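Local coordinates for protein MS5a (Brassica napus, PDB 6L77) that is of unknown molecular function but is linked to meiosis and, through its cystatin-like fold, appears to enhance papain activity by a non-canonical route, at residues C10-K15 and S146-D151; H23-L28 and V67-N72; V73-L78 and R150-D155. One frame throughout, in Å; residues are numbered along the deposited sequence.

In the fold
The three contacts join two helices, a loop and one strand of an antiparallel sheet in this C-terminal portion of MS5. Contacts 1 and 2 both use helix 12-29: contact 1 at its start, contact 2 nearer its end, with centres about 19 Å apart. Contacts 2 and 3 share strand 65-75 and lie about 21 Å apart between centres. Contacts 1 and 3 touch, their centres about 5 Å apart, and their segments overlap at Arg150 and Asp151. Along the chain, contact 2 is nested within contact 1 and closes before contact 3 opens. Contacts 1 and 3 tie helix 138-150 and the loop after it to helix 12-29 and the end of strand 65-75; contact 2 holds helix 12-29 on that strand.

Contact 1 (C10-K15 and S146-D151); sequences CPLVVK and SFFNRD
Phe148 reaches from the end of helix 138-150 into the first turn of helix 12-29 and meets Leu12 and Val13. Its CB points at the other helix. CG lies anti to the backbone N (chi1 169°), which carries the ring straight out across the gap. The ring atoms then divide the two partners between them. CD1 meets the tip of Leu12, with Leu12 CD2 at 3.6 Å. CE1, one step further out, lies 4.0 Å from that same Leu12 CD2 and also touches Leu12 CB. At the far end, CZ sits 3.8 Å from Val13 CB. On the other flank, CE2 is 3.9 Å from Val13 CB and also meets Val13 CG2. Both partners come up obliquely to the ring. The leucine and phenylalanine side chains run antiparallel alongside each other, so that CB, CG and CD2 of Leu12 all touch the ring.

The cystatin-like fold packs a long helix on an antiparallel sheet; here two helices, 12-29 and 138-150, meet near their ends. Helix 12-29 touches strand 49-60 through Val13 and Val14, and helix 138-150 touches strand 201-212 through Ser146. Pro11 is the N-cap residue of the first helix, and its O accepts from Lys15 N at 3.3 Å. Leu12 and Val13 are thus presented at the very start of that helix.

Two loop residues lie round this cluster. His156 meets the Phe148 ring edge-to-face and also touches Leu12. Val13 rests against Arg152 as well. With an alanine in place of Phe148, the whole ring would be gone, and Leu12, Val13 and His156 would probably lose their shared partner, with a gap opened between the helix ends.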
ATOM      1  N   CYS A  10      15.214  -0.448  13.079  1.00 56.42           N
ATOM      2  CA  CYS A  10      14.168  -1.309  12.541  1.00 46.31           C
ATOM      3  C   CYS A  10      14.304  -1.444  11.026  1.00 38.18           C
ATOM      4  O   CYS A  10      14.464  -0.431  10.337  1.00 37.19           O
ATOM      5  CB  CYS A  10      12.803  -0.735  12.888  1.00 46.05           C
ATOM      6  SG  CYS A  10      11.436  -1.776  12.413  1.00 46.00           S
ATOM      7  N   PRO A  11      14.238  -2.659  10.472  1.00 37.02           N
ATOM      8  CA  PRO A  11      14.263  -2.807   9.008  1.00 33.76           C
ATOM      9  C   PRO A  11      13.097  -2.085   8.348  1.00 25.78           C
ATOM     10  O   PRO A  11      11.983  -2.057   8.870  1.00 24.91           O
ATOM     11  CB  PRO A  11      14.163  -4.322   8.797  1.00 34.38           C
ATOM     12  CG  PRO A  11      14.629  -4.919  10.096  1.00 35.49           C
ATOM     13  CD  PRO A  11      14.220  -3.958  11.164  1.00 32.57           C
ATOM     14  N   LEU A  12      13.363  -1.521   7.169  1.00 24.21           N
ATOM     15  CA  LEU A  12      12.341  -0.737   6.485  1.00 26.17           C
ATOM     16  C   LEU A  12      11.096  -1.568   6.192  1.00 21.44           C
ATOM     17  O   LEU A  12       9.978  -1.064   6.305  1.00 22.32           O
ATOM     18  CB  LEU A  12      12.909  -0.139   5.199  1.00 25.55           C
ATOM     19  CG  LEU A  12      11.962   0.724   4.351  1.00 26.81           C
ATOM     20  CD1 LEU A  12      11.290   1.794   5.196  1.00 32.68           C
ATOM     21  CD2 LEU A  12      12.716   1.364   3.191  1.00 32.72           C
ATOM     22  N   VAL A  13      11.259  -2.852   5.846  1.00 24.34           N
ATOM     23  CA  VAL A  13      10.088  -3.658   5.500  1.00 20.88           C
ATOM     24  C   VAL A  13       9.140  -3.760   6.689  1.00 20.48           C
ATOM     25  O   VAL A  13       7.913  -3.752   6.525  1.00 20.47           O
ATOM     26  CB  VAL A  13      10.510  -5.053   4.974  1.00 22.96           C
ATOM     27  CG1 VAL A  13      11.193  -5.895   6.047  1.00 28.91           C
ATOM     28  CG2 VAL A  13       9.301  -5.802   4.424  1.00 29.95           C
ATOM     29  N   VAL A  14       9.689  -3.831   7.908  1.00 19.83           N
ATOM     30  CA  VAL A  14       8.835  -3.928   9.087  1.00 20.05           C
ATOM     31  C   VAL A  14       8.081  -2.625   9.302  1.00 18.05           C
ATOM     32  O   VAL A  14       6.891  -2.628   9.635  1.00 18.87           O
ATOM     33  CB  VAL A  14       9.677  -4.316  10.317  1.00 20.92           C
ATOM     34  CG1 VAL A  14       8.831  -4.302  11.567  1.00 18.07           C
ATOM     35  CG2 VAL A  14      10.288  -5.703  10.118  1.00 23.58           C
ATOM     36  N   LYS A  15       8.767  -1.488   9.148  1.00 17.30           N
ATOM     37  CA  LYS A  15       8.077  -0.210   9.267  1.00 19.44           C
ATOM     38  C   LYS A  15       6.972  -0.090   8.225  1.00 17.53           C
ATOM     39  O   LYS A  15       5.863   0.356   8.537  1.00 18.75           O
ATOM     40  CB  LYS A  15       9.075   0.937   9.128  1.00 25.19           C
ATOM     41  CG  LYS A  15       8.424   2.299   9.246  1.00 45.77           C
ATOM     42  CD  LYS A  15       9.429   3.423   9.097  1.00 57.39           C
ATOM     43  CE  LYS A  15       8.730   4.758   8.908  1.00 57.85           C
ATOM     44  NZ  LYS A  15       9.725   5.847   8.706  1.00 65.78           N
ATOM     45  N   SER A 146       6.184  -0.017  -3.427  1.00 23.93           N
ATOM     46  CA  SER A 146       6.602  -0.394  -4.774  1.00 24.77           C
ATOM     47  C   SER A 146       8.056  -0.016  -5.023  1.00 24.74           C
ATOM     48  O   SER A 146       8.835  -0.812  -5.563  1.00 25.08           O
ATOM     49  CB  SER A 146       5.697   0.279  -5.812  1.00 24.48           C
ATOM     50  OG  SER A 146       4.342  -0.089  -5.624  1.00 25.41           O
ATOM     51  N   PHE A 147       8.435   1.210  -4.654  1.00 23.83           N
ATOM     52  CA  PHE A 147       9.813   1.652  -4.858  1.00 28.57           C
ATOM     53  C   PHE A 147      10.789   0.785  -4.067  1.00 25.70           C
ATOM     54  O   PHE A 147      11.855   0.408  -4.575  1.00 28.11           O
ATOM     55  CB  PHE A 147       9.945   3.125  -4.457  1.00 27.75           C
ATOM     56  CG  PHE A 147      11.327   3.690  -4.668  1.00 28.34           C
ATOM     57  CD1 PHE A 147      11.834   3.860  -5.949  1.00 32.00           C
ATOM     58  CD2 PHE A 147      12.117   4.039  -3.586  1.00 31.00           C
ATOM     59  CE1 PHE A 147      13.107   4.367  -6.144  1.00 36.12           C
ATOM     60  CE2 PHE A 147      13.402   4.552  -3.779  1.00 34.46           C
ATOM     61  CZ  PHE A 147      13.889   4.712  -5.053  1.00 33.05           C
ATOM     62  N   PHE A 148      10.428   0.459  -2.822  1.00 27.65           N
ATOM     63  CA  PHE A 148      11.256  -0.379  -1.958  1.00 24.71           C
ATOM     64  C   PHE A 148      11.518  -1.740  -2.587  1.00 28.35           C
ATOM     65  O   PHE A 148      12.659  -2.233  -2.582  1.00 28.90           O
ATOM     66  CB  PHE A 148      10.562  -0.528  -0.601  1.00 23.57           C
ATOM     67  CG  PHE A 148      11.176  -1.566   0.286  1.00 25.06           C
ATOM     68  CD1 PHE A 148      12.416  -1.348   0.875  1.00 33.05           C
ATOM     69  CD2 PHE A 148      10.503  -2.749   0.552  1.00 23.51           C
ATOM     70  CE1 PHE A 148      12.980  -2.293   1.708  1.00 30.87           C
ATOM     71  CE2 PHE A 148      11.067  -3.709   1.379  1.00 29.22           C
ATOM     72  CZ  PHE A 148      12.309  -3.482   1.958  1.00 30.33           C
ATOM     73  N   ASN A 149      10.478  -2.359  -3.148  1.00 25.07           N
ATOM     74  CA  ASN A 149      10.634  -3.679  -3.746  1.00 26.01           C
ATOM     75  C   ASN A 149      11.401  -3.664  -5.059  1.00 38.37           C
ATOM     76  O   ASN A 149      11.726  -4.745  -5.567  1.00 35.91           O
ATOM     77  CB  ASN A 149       9.267  -4.333  -3.964  1.00 25.86           C
ATOM     78  CG  ASN A 149       8.716  -4.961  -2.698  1.00 30.86           C
ATOM     79  OD1 ASN A 149       9.157  -6.037  -2.291  1.00 35.53           O
ATOM     80  ND2 ASN A 149       7.753  -4.289  -2.063  1.00 22.42           N
ATOM     81  N   ARG A 150      11.702  -2.491  -5.630  1.00 28.36           N
ATOM     82  CA  ARG A 150      12.589  -2.484  -6.795  1.00 35.03           C
ATOM     83  C   ARG A 150      13.988  -2.957  -6.427  1.00 41.52           C
ATOM     84  O   ARG A 150      14.625  -3.692  -7.192  1.00 41.23           O
ATOM     85  CB  ARG A 150      12.656  -1.091  -7.417  1.00 36.03           C
ATOM     86  CG  ARG A 150      11.359  -0.619  -8.061  1.00 31.50           C
ATOM     87  CD  ARG A 150      11.638   0.578  -8.945  1.00 34.16           C
ATOM     88  NE  ARG A 150      12.751   0.293  -9.836  1.00 37.95           N
ATOM     89  CZ  ARG A 150      12.613  -0.200 -11.060  1.00 39.12           C
ATOM     90  NH1 ARG A 150      11.401  -0.440 -11.544  1.00 36.30           N
ATOM     91  NH2 ARG A 150      13.688  -0.453 -11.797  1.00 42.19           N
ATOM     92  N   ASP A 151      14.490  -2.526  -5.269  1.00 39.11           N
ATOM     93  CA  ASP A 151      15.795  -2.979  -4.789  1.00 40.24           C
ATOM     94  C   ASP A 151      15.818  -2.709  -3.288  1.00 42.18           C
ATOM     95  O   ASP A 151      15.979  -1.560  -2.866  1.00 50.60           O
ATOM     96  CB  ASP A 151      16.934  -2.275  -5.505  1.00 45.25           C
ATOM     97  CG  ASP A 151      18.285  -2.896  -5.198  1.00 60.36           C
ATOM     98  OD1 ASP A 151      18.597  -3.113  -4.006  1.00 60.88           O
ATOM     99  OD2 ASP A 151      19.038  -3.172  -6.155  1.00 69.65           O
TER

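Contact 2 (H23-L28 and V67-N72); sequences HRYNML and VVFETN
Tyr25 and Phe69 form a T-shaped aromatic pair between helix 12-29 and strand 65-75. The edge of Phe69 points at one face of Tyr25, with the planes at 86° and the centroids 5.5 Å apart. Phe69 CE1 stands 3.8 Å above the tyrosine plane. It is displaced toward the root of that ring, near CG, and away from the hydroxyl end. The neighbouring edge atom, Phe69 CZ, packs on Tyr25 CB at 3.6 Å. The phenylalanine therefore touches both the ring and the first carbon of the tyrosine side chain. Tyr25 CG lies anti to its N (chi1 -176°), which sends the ring toward the strand, and a nearly perpendicular chi2 (84°) turns its face to Phe69.

Several groups pack round the two rings. Thr71, two residues along the same strand, brings its OG1 to the edge of Phe69, in the ring plane. Leu56 and Ser88, from the strands on the two sides, also touch Phe69. Ser88 touches Tyr25 too, as do Pro90, Thr31 and Leu33.

Further out, hydrogen bonds fix the backbone. Phe69 pairs with Leu56 and Thr71 with Ile54. Asn26 OD1 takes hydrogen bonds from Leu33 N and Thr31 OG1, which holds the turn after the helix. Arg24 bonds to His217 O and Ser88 OG, tying the same helical turn to the sheet and the loop before strand 219-227. A long helix packed across an antiparallel sheet is the core of the cystatin-like fold, and here the Tyr25-Phe69 pair forms part of that interface.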
ATOM      1  N   HIS A  23      -2.911   1.432   8.155  1.00 17.04           N
ATOM      2  CA  HIS A  23      -3.764   1.794   7.019  1.00 15.30           C
ATOM      3  C   HIS A  23      -5.053   0.972   7.007  1.00 15.22           C
ATOM      4  O   HIS A  23      -6.153   1.513   6.841  1.00 17.21           O
ATOM      5  CB  HIS A  23      -2.942   1.595   5.731  1.00 17.29           C
ATOM      6  CG  HIS A  23      -3.738   1.461   4.469  1.00 18.64           C
ATOM      7  ND1 HIS A  23      -4.727   2.349   4.094  1.00 20.85           N
ATOM      8  CD2 HIS A  23      -3.637   0.564   3.455  1.00 19.18           C
ATOM      9  CE1 HIS A  23      -5.218   1.987   2.918  1.00 22.06           C
ATOM     10  NE2 HIS A  23      -4.571   0.908   2.508  1.00 21.86           N
ATOM     11  N   ARG A  24      -4.939  -0.342   7.164  1.00 13.56           N
ATOM     12  CA  ARG A  24      -6.125  -1.197   7.166  1.00 15.85           C
ATOM     13  C   ARG A  24      -7.058  -0.823   8.310  1.00 16.43           C
ATOM     14  O   ARG A  24      -8.261  -0.612   8.104  1.00 16.79           O
ATOM     15  CB  ARG A  24      -5.698  -2.670   7.260  1.00 14.16           C
ATOM     16  CG  ARG A  24      -6.854  -3.663   7.449  1.00 14.71           C
ATOM     17  CD  ARG A  24      -6.377  -5.103   7.370  1.00 15.18           C
ATOM     18  NE  ARG A  24      -7.485  -6.056   7.507  1.00 18.01           N
ATOM     19  CZ  ARG A  24      -7.881  -6.584   8.659  1.00 27.67           C
ATOM     20  NH1 ARG A  24      -7.258  -6.273   9.786  1.00 27.75           N
ATOM     21  NH2 ARG A  24      -8.892  -7.440   8.686  1.00 28.56           N
ATOM     22  N   TYR A  25      -6.507  -0.689   9.518  1.00 13.76           N
ATOM     23  CA  TYR A  25      -7.316  -0.317  10.682  1.00 19.04           C
ATOM     24  C   TYR A  25      -7.959   1.054  10.505  1.00 16.65           C
ATOM     25  O   TYR A  25      -9.169   1.217  10.703  1.00 17.85           O
ATOM     26  CB  TYR A  25      -6.446  -0.323  11.943  1.00 15.58           C
ATOM     27  CG  TYR A  25      -7.223  -0.051  13.200  1.00 16.91           C
ATOM     28  CD1 TYR A  25      -7.900  -1.078  13.857  1.00 21.93           C
ATOM     29  CD2 TYR A  25      -7.282   1.233  13.736  1.00 18.60           C
ATOM     30  CE1 TYR A  25      -8.618  -0.830  15.021  1.00 21.81           C
ATOM     31  CE2 TYR A  25      -7.997   1.489  14.897  1.00 23.05           C
ATOM     32  CZ  TYR A  25      -8.659   0.453  15.531  1.00 21.72           C
ATOM     33  OH  TYR A  25      -9.368   0.697  16.686  1.00 31.35           O
ATOM     34  N   ASN A  26      -7.157   2.058  10.153  1.00 15.95           N
ATOM     35  CA  ASN A  26      -7.681   3.421  10.042  1.00 14.23           C
ATOM     36  C   ASN A  26      -8.798   3.506   9.014  1.00 17.07           C
ATOM     37  O   ASN A  26      -9.780   4.232   9.212  1.00 20.42           O
ATOM     38  CB  ASN A  26      -6.571   4.397   9.655  1.00 15.53           C
ATOM     39  CG  ASN A  26      -5.670   4.739  10.812  1.00 19.57           C
ATOM     40  OD1 ASN A  26      -6.087   4.712  11.977  1.00 19.06           O
ATOM     41  ND2 ASN A  26      -4.425   5.087  10.500  1.00 15.69           N
HETATM   42  N   MSE A  27      -8.671   2.781   7.915  1.00 17.96           N
HETATM   43  CA  MSE A  27      -9.676   2.857   6.869  1.00 21.58           C
HETATM   44  C   MSE A  27     -10.960   2.184   7.298  1.00 24.43           C
HETATM   45  O   MSE A  27     -12.048   2.664   7.008  1.00 20.27           O
HETATM   46  CB  MSE A  27      -9.143   2.242   5.578  1.00 22.81           C
HETATM   47  CG  MSE A  27      -7.960   3.004   5.023  1.00 41.00           C
HETATM   48 SE   MSE A  27      -8.513   4.273   3.655  1.00 49.96          SE
HETATM   49  CE  MSE A  27      -9.196   2.910   2.452  1.00 26.85           C
ATOM     50  N   LEU A  28     -10.834   1.064   7.999  1.00 21.53           N
ATOM     51  CA  LEU A  28     -12.021   0.337   8.428  1.00 22.31           C
ATOM     52  C   LEU A  28     -12.720   1.035   9.584  1.00 27.63           C
ATOM     53  O   LEU A  28     -13.952   0.977   9.698  1.00 23.71           O
ATOM     54  CB  LEU A  28     -11.628  -1.076   8.837  1.00 18.64           C
ATOM     55  CG  LEU A  28     -11.309  -2.019   7.686  1.00 23.71           C
ATOM     56  CD1 LEU A  28     -10.665  -3.291   8.212  1.00 25.45           C
ATOM     57  CD2 LEU A  28     -12.582  -2.326   6.925  1.00 26.58           C
ATOM     58  N   VAL A  67      -1.079   3.457  21.916  1.00 17.74           N
ATOM     59  CA  VAL A  67      -1.842   2.215  21.865  1.00 19.18           C
ATOM     60  C   VAL A  67      -0.945   1.117  21.299  1.00 18.55           C
ATOM     61  O   VAL A  67      -0.425   1.249  20.184  1.00 18.10           O
ATOM     62  CB  VAL A  67      -3.095   2.400  21.003  1.00 23.27           C
ATOM     63  CG1 VAL A  67      -3.916   1.104  20.926  1.00 26.37           C
ATOM     64  CG2 VAL A  67      -3.934   3.588  21.537  1.00 29.67           C
ATOM     65  N   VAL A  68      -0.766   0.033  22.051  1.00 15.15           N
ATOM     66  CA  VAL A  68      -0.007  -1.074  21.492  1.00 14.88           C
ATOM     67  C   VAL A  68      -0.903  -1.828  20.518  1.00 17.53           C
ATOM     68  O   VAL A  68      -2.096  -2.063  20.761  1.00 19.96           O
ATOM     69  CB  VAL A  68       0.581  -1.963  22.607  1.00 22.12           C
ATOM     70  CG1 VAL A  68      -0.497  -2.453  23.561  1.00 27.25           C
ATOM     71  CG2 VAL A  68       1.398  -3.113  22.004  1.00 21.81           C
ATOM     72  N   PHE A  69      -0.315  -2.198  19.395  1.00 15.62           N
ATOM     73  CA  PHE A  69      -1.031  -2.561  18.186  1.00 14.79           C
ATOM     74  C   PHE A  69      -0.325  -3.767  17.579  1.00 18.61           C
ATOM     75  O   PHE A  69       0.908  -3.813  17.578  1.00 19.81           O
ATOM     76  CB  PHE A  69      -0.999  -1.352  17.239  1.00 22.32           C
ATOM     77  CG  PHE A  69      -1.930  -1.436  16.073  1.00 24.91           C
ATOM     78  CD1 PHE A  69      -3.215  -0.942  16.175  1.00 27.82           C
ATOM     79  CD2 PHE A  69      -1.499  -1.951  14.859  1.00 25.44           C
ATOM     80  CE1 PHE A  69      -4.075  -0.983  15.102  1.00 23.75           C
ATOM     81  CE2 PHE A  69      -2.348  -2.004  13.766  1.00 28.10           C
ATOM     82  CZ  PHE A  69      -3.643  -1.514  13.884  1.00 29.92           C
ATOM     83  N   GLU A  70      -1.096  -4.737  17.080  1.00 16.82           N
ATOM     84  CA  GLU A  70      -0.544  -5.933  16.444  1.00 18.85           C
ATOM     85  C   GLU A  70      -0.875  -5.921  14.953  1.00 22.23           C
ATOM     86  O   GLU A  70      -2.010  -5.617  14.571  1.00 22.29           O
ATOM     87  CB  GLU A  70      -1.108  -7.187  17.114  1.00 23.11           C
ATOM     88  CG  GLU A  70      -0.733  -8.490  16.462  1.00 43.87           C
ATOM     89  CD  GLU A  70      -1.232  -9.678  17.262  1.00 57.99           C
ATOM     90  OE1 GLU A  70      -2.207  -9.512  18.024  1.00 58.97           O
ATOM     91  OE2 GLU A  70      -0.644 -10.770  17.140  1.00 66.40           O
ATOM     92  N   THR A  71       0.121  -6.211  14.112  1.00 18.49           N
ATOM     93  CA  THR A  71      -0.078  -6.360  12.668  1.00 16.51           C
ATOM     94  C   THR A  71       0.536  -7.685  12.242  1.00 20.34           C
ATOM     95  O   THR A  71       1.679  -7.973  12.608  1.00 21.98           O
ATOM     96  CB  THR A  71       0.586  -5.208  11.872  1.00 18.79           C
ATOM     97  OG1 THR A  71      -0.026  -3.949  12.205  1.00 27.98           O
ATOM     98  CG2 THR A  71       0.426  -5.424  10.375  1.00 20.24           C
ATOM     99  N   ASN A  72      -0.204  -8.489  11.472  1.00 18.47           N
ATOM    100  CA  ASN A  72       0.318  -9.739  10.913  1.00 21.96           C
ATOM    101  C   ASN A  72       0.243  -9.674   9.390  1.00 24.02           C
ATOM    102  O   ASN A  72      -0.819  -9.373   8.835  1.00 20.03           O
ATOM    103  CB  ASN A  72      -0.469 -10.960  11.400  1.00 22.93           C
ATOM    104  CG  ASN A  72      -0.204 -11.294  12.863  1.00 35.78           C
ATOM    105  OD1 ASN A  72       0.401 -10.513  13.608  1.00 43.16           O
ATOM    106  ND2 ASN A  72      -0.675 -12.455  13.281  1.00 41.69           N
TER

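Contact 3 (V73-L78 and R150-D155)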
ATOM      1  N   VAL A  73       1.360  -9.958   8.724  1.00 20.62           N
ATOM      2  CA  VAL A  73       1.454  -9.920   7.264  1.00 21.17           C
ATOM      3  C   VAL A  73       2.121 -11.201   6.795  1.00 22.63           C
ATOM      4  O   VAL A  73       3.155 -11.595   7.348  1.00 24.52           O
ATOM      5  CB  VAL A  73       2.254  -8.700   6.758  1.00 21.91           C
ATOM      6  CG1 VAL A  73       2.631  -8.876   5.270  1.00 21.69           C
ATOM      7  CG2 VAL A  73       1.459  -7.414   6.947  1.00 18.52           C
ATOM      8  N   ASP A  74       1.529 -11.855   5.792  1.00 23.79           N
ATOM      9  CA  ASP A  74       2.181 -12.951   5.078  1.00 26.65           C
ATOM     10  C   ASP A  74       2.742 -12.414   3.770  1.00 28.45           C
ATOM     11  O   ASP A  74       2.031 -11.748   3.016  1.00 25.20           O
ATOM     12  CB  ASP A  74       1.211 -14.096   4.793  1.00 26.66           C
ATOM     13  CG  ASP A  74       0.927 -14.944   6.023  1.00 37.62           C
ATOM     14  OD1 ASP A  74       1.551 -14.713   7.077  1.00 41.02           O
ATOM     15  OD2 ASP A  74       0.067 -15.838   5.934  1.00 42.99           O
ATOM     16  N   GLN A  75       4.008 -12.712   3.500  1.00 25.12           N
ATOM     17  CA  GLN A  75       4.739 -12.140   2.379  1.00 24.67           C
ATOM     18  C   GLN A  75       5.105 -13.249   1.408  1.00 26.42           C
ATOM     19  O   GLN A  75       5.596 -14.303   1.822  1.00 25.81           O
ATOM     20  CB  GLN A  75       5.998 -11.420   2.879  1.00 26.04           C
ATOM     21  CG  GLN A  75       6.980 -10.975   1.807  1.00 25.53           C
ATOM     22  CD  GLN A  75       8.158 -10.202   2.405  1.00 28.87           C
ATOM     23  OE1 GLN A  75       8.188  -8.972   2.373  1.00 25.21           O
ATOM     24  NE2 GLN A  75       9.123 -10.923   2.959  1.00 24.98           N
ATOM     25  N   ARG A  76       4.859 -13.018   0.117  1.00 25.11           N
ATOM     26  CA  ARG A  76       5.077 -14.051  -0.885  1.00 29.53           C
ATOM     27  C   ARG A  76       6.137 -13.690  -1.912  1.00 31.85           C
ATOM     28  O   ARG A  76       6.448 -14.524  -2.766  1.00 33.20           O
ATOM     29  CB  ARG A  76       3.766 -14.388  -1.611  1.00 31.76           C
ATOM     30  CG  ARG A  76       2.722 -15.045  -0.727  1.00 36.95           C
ATOM     31  CD  ARG A  76       1.378 -15.152  -1.447  1.00 35.06           C
ATOM     32  NE  ARG A  76       0.735 -13.847  -1.634  1.00 28.72           N
ATOM     33  CZ  ARG A  76      -0.007 -13.248  -0.710  1.00 31.28           C
ATOM     34  NH1 ARG A  76      -0.192 -13.829   0.470  1.00 28.03           N
ATOM     35  NH2 ARG A  76      -0.561 -12.070  -0.959  1.00 23.81           N
ATOM     36  N   SER A  77       6.685 -12.477  -1.879  1.00 28.49           N
ATOM     37  CA  SER A  77       7.763 -12.135  -2.796  1.00 28.52           C
ATOM     38  C   SER A  77       8.680 -11.120  -2.134  1.00 28.60           C
ATOM     39  O   SER A  77       8.257 -10.353  -1.266  1.00 26.58           O
ATOM     40  CB  SER A  77       7.238 -11.577  -4.130  1.00 33.15           C
ATOM     41  OG  SER A  77       8.316 -11.201  -4.967  1.00 33.42           O
ATOM     42  N   LEU A  78       9.949 -11.146  -2.546  1.00 30.81           N
ATOM     43  CA  LEU A  78      10.934 -10.146  -2.151  1.00 32.43           C
ATOM     44  C   LEU A  78      11.228  -9.137  -3.253  1.00 33.22           C
ATOM     45  O   LEU A  78      11.930  -8.159  -2.994  1.00 33.57           O
ATOM     46  CB  LEU A  78      12.263 -10.813  -1.747  1.00 29.47           C
ATOM     47  CG  LEU A  78      12.437 -11.549  -0.420  1.00 37.37           C
ATOM     48  CD1 LEU A  78      11.398 -11.165   0.631  1.00 33.34           C
ATOM     49  CD2 LEU A  78      12.457 -13.043  -0.661  1.00 52.25           C
ATOM     50  N   ARG A 150      11.702  -2.491  -5.630  1.00 28.36           N
ATOM     51  CA  ARG A 150      12.589  -2.484  -6.795  1.00 35.03           C
ATOM     52  C   ARG A 150      13.988  -2.957  -6.427  1.00 41.52           C
ATOM     53  O   ARG A 150      14.625  -3.692  -7.192  1.00 41.23           O
ATOM     54  CB  ARG A 150      12.656  -1.091  -7.417  1.00 36.03           C
ATOM     55  CG  ARG A 150      11.359  -0.619  -8.061  1.00 31.50           C
ATOM     56  CD  ARG A 150      11.638   0.578  -8.945  1.00 34.16           C
ATOM     57  NE  ARG A 150      12.751   0.293  -9.836  1.00 37.95           N
ATOM     58  CZ  ARG A 150      12.613  -0.200 -11.060  1.00 39.12           C
ATOM     59  NH1 ARG A 150      11.401  -0.440 -11.544  1.00 36.30           N
ATOM     60  NH2 ARG A 150      13.688  -0.453 -11.797  1.00 42.19           N
ATOM     61  N   ASP A 151      14.490  -2.526  -5.269  1.00 39.11           N
ATOM     62  CA  ASP A 151      15.795  -2.979  -4.789  1.00 40.24           C
ATOM     63  C   ASP A 151      15.818  -2.709  -3.288  1.00 42.18           C
ATOM     64  O   ASP A 151      15.979  -1.560  -2.866  1.00 50.60           O
ATOM     65  CB  ASP A 151      16.934  -2.275  -5.505  1.00 45.25           C
ATOM     66  CG  ASP A 151      18.285  -2.896  -5.198  1.00 60.36           C
ATOM     67  OD1 ASP A 151      18.597  -3.113  -4.006  1.00 60.88           O
ATOM     68  OD2 ASP A 151      19.038  -3.172  -6.155  1.00 69.65           O
ATOM     69  N   ARG A 152      15.629  -3.765  -2.501  1.00 38.17           N
ATOM     70  CA  ARG A 152      15.507  -3.601  -1.062  1.00 35.71           C
ATOM     71  C   ARG A 152      16.837  -3.331  -0.383  1.00 37.91           C
ATOM     72  O   ARG A 152      16.850  -3.001   0.807  1.00 43.73           O
ATOM     73  CB  ARG A 152      14.838  -4.839  -0.467  1.00 37.88           C
ATOM     74  CG  ARG A 152      13.396  -4.940  -0.905  1.00 38.25           C
ATOM     75  CD  ARG A 152      12.902  -6.337  -0.933  1.00 46.52           C
ATOM     76  NE  ARG A 152      12.450  -6.802   0.363  1.00 52.40           N
ATOM     77  CZ  ARG A 152      11.203  -7.155   0.652  1.00 40.65           C
ATOM     78  NH1 ARG A 152      10.252  -7.109  -0.261  1.00 36.37           N
ATOM     79  NH2 ARG A 152      10.920  -7.581   1.867  1.00 37.00           N
ATOM     80  N   CYS A 153      17.941  -3.422  -1.117  1.00 45.05           N
ATOM     81  CA  CYS A 153      19.265  -3.221  -0.546  1.00 56.53           C
ATOM     82  C   CYS A 153      19.695  -1.762  -0.521  1.00 59.83           C
ATOM     83  O   CYS A 153      20.636  -1.423   0.204  1.00 64.98           O
ATOM     84  CB  CYS A 153      20.284  -4.050  -1.324  1.00 61.02           C
ATOM     85  SG  CYS A 153      19.865  -5.803  -1.345  1.00 65.67           S
ATOM     86  N   LEU A 154      19.029  -0.896  -1.281  1.00 59.31           N
ATOM     87  CA  LEU A 154      19.364   0.517  -1.298  1.00 59.46           C
ATOM     88  C   LEU A 154      19.118   1.149   0.072  1.00 63.81           C
ATOM     89  O   LEU A 154      18.492   0.568   0.959  1.00 65.78           O
ATOM     90  CB  LEU A 154      18.548   1.245  -2.364  1.00 60.93           C
ATOM     91  CG  LEU A 154      19.208   1.405  -3.730  1.00 65.44           C
ATOM     92  CD1 LEU A 154      20.452   2.267  -3.605  1.00 71.95           C
ATOM     93  CD2 LEU A 154      19.560   0.055  -4.317  1.00 67.94           C
ATOM     94  N   ASP A 155      19.637   2.367   0.233  1.00 67.71           N
ATOM     95  CA  ASP A 155      19.381   3.186   1.416  1.00 72.56           C
ATOM     96  C   ASP A 155      18.283   4.180   1.046  1.00 66.91           C
ATOM     97  O   ASP A 155      18.528   5.351   0.752  1.00 71.41           O
ATOM     98  CB  ASP A 155      20.658   3.878   1.881  1.00 86.45           C
ATOM     99  CG  ASP A 155      20.518   4.495   3.259  1.00 98.89           C
ATOM    100  OD1 ASP A 155      20.464   3.732   4.249  1.00102.48           O
ATOM    101  OD2 ASP A 155      20.464   5.740   3.355  1.00103.91           O
TER
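Gln75 OE1 is gripped by two partners, Arg152 NH2 across the contact and the hydroxyl of Tyr17 on helix 12-29. The bond from Arg152 NH2 to Gln75 OE1 is 3.1 Å long and nearly straight, at 163°. The oxygen lies close to the guanidinium plane, at its edge. The donor, in turn, is tilted out of the plane of the amide, and the two flat groups are 68° apart. Gln75 NE2 bonds to Pro49 O, so both ends of the amide are held and its rotation is fixed. The amide is buried, and these bonds satisfy both its oxygen and its nitrogen.

Arg152 gets there by a bend at chi3 (84°), which turns the guanidinium toward the strand end. Leu78 then covers one of its faces, with Leu78 CD1 3.8 Å from Arg152 NH2. Arg152 NH1 makes a weak bond to Leu78 O at 3.4 Å and another weak one to Asn149 OD1. Val13 of helix 12-29 also touches Gln75, which brings that helix into the same site.

Asp151 OD1 accepts from Cys153 N at 3.0 Å. This is an Asx turn that helps hold the type I beta turn from Asp151 to Leu154, and the turn presents Arg152 to the end of strand 65-75.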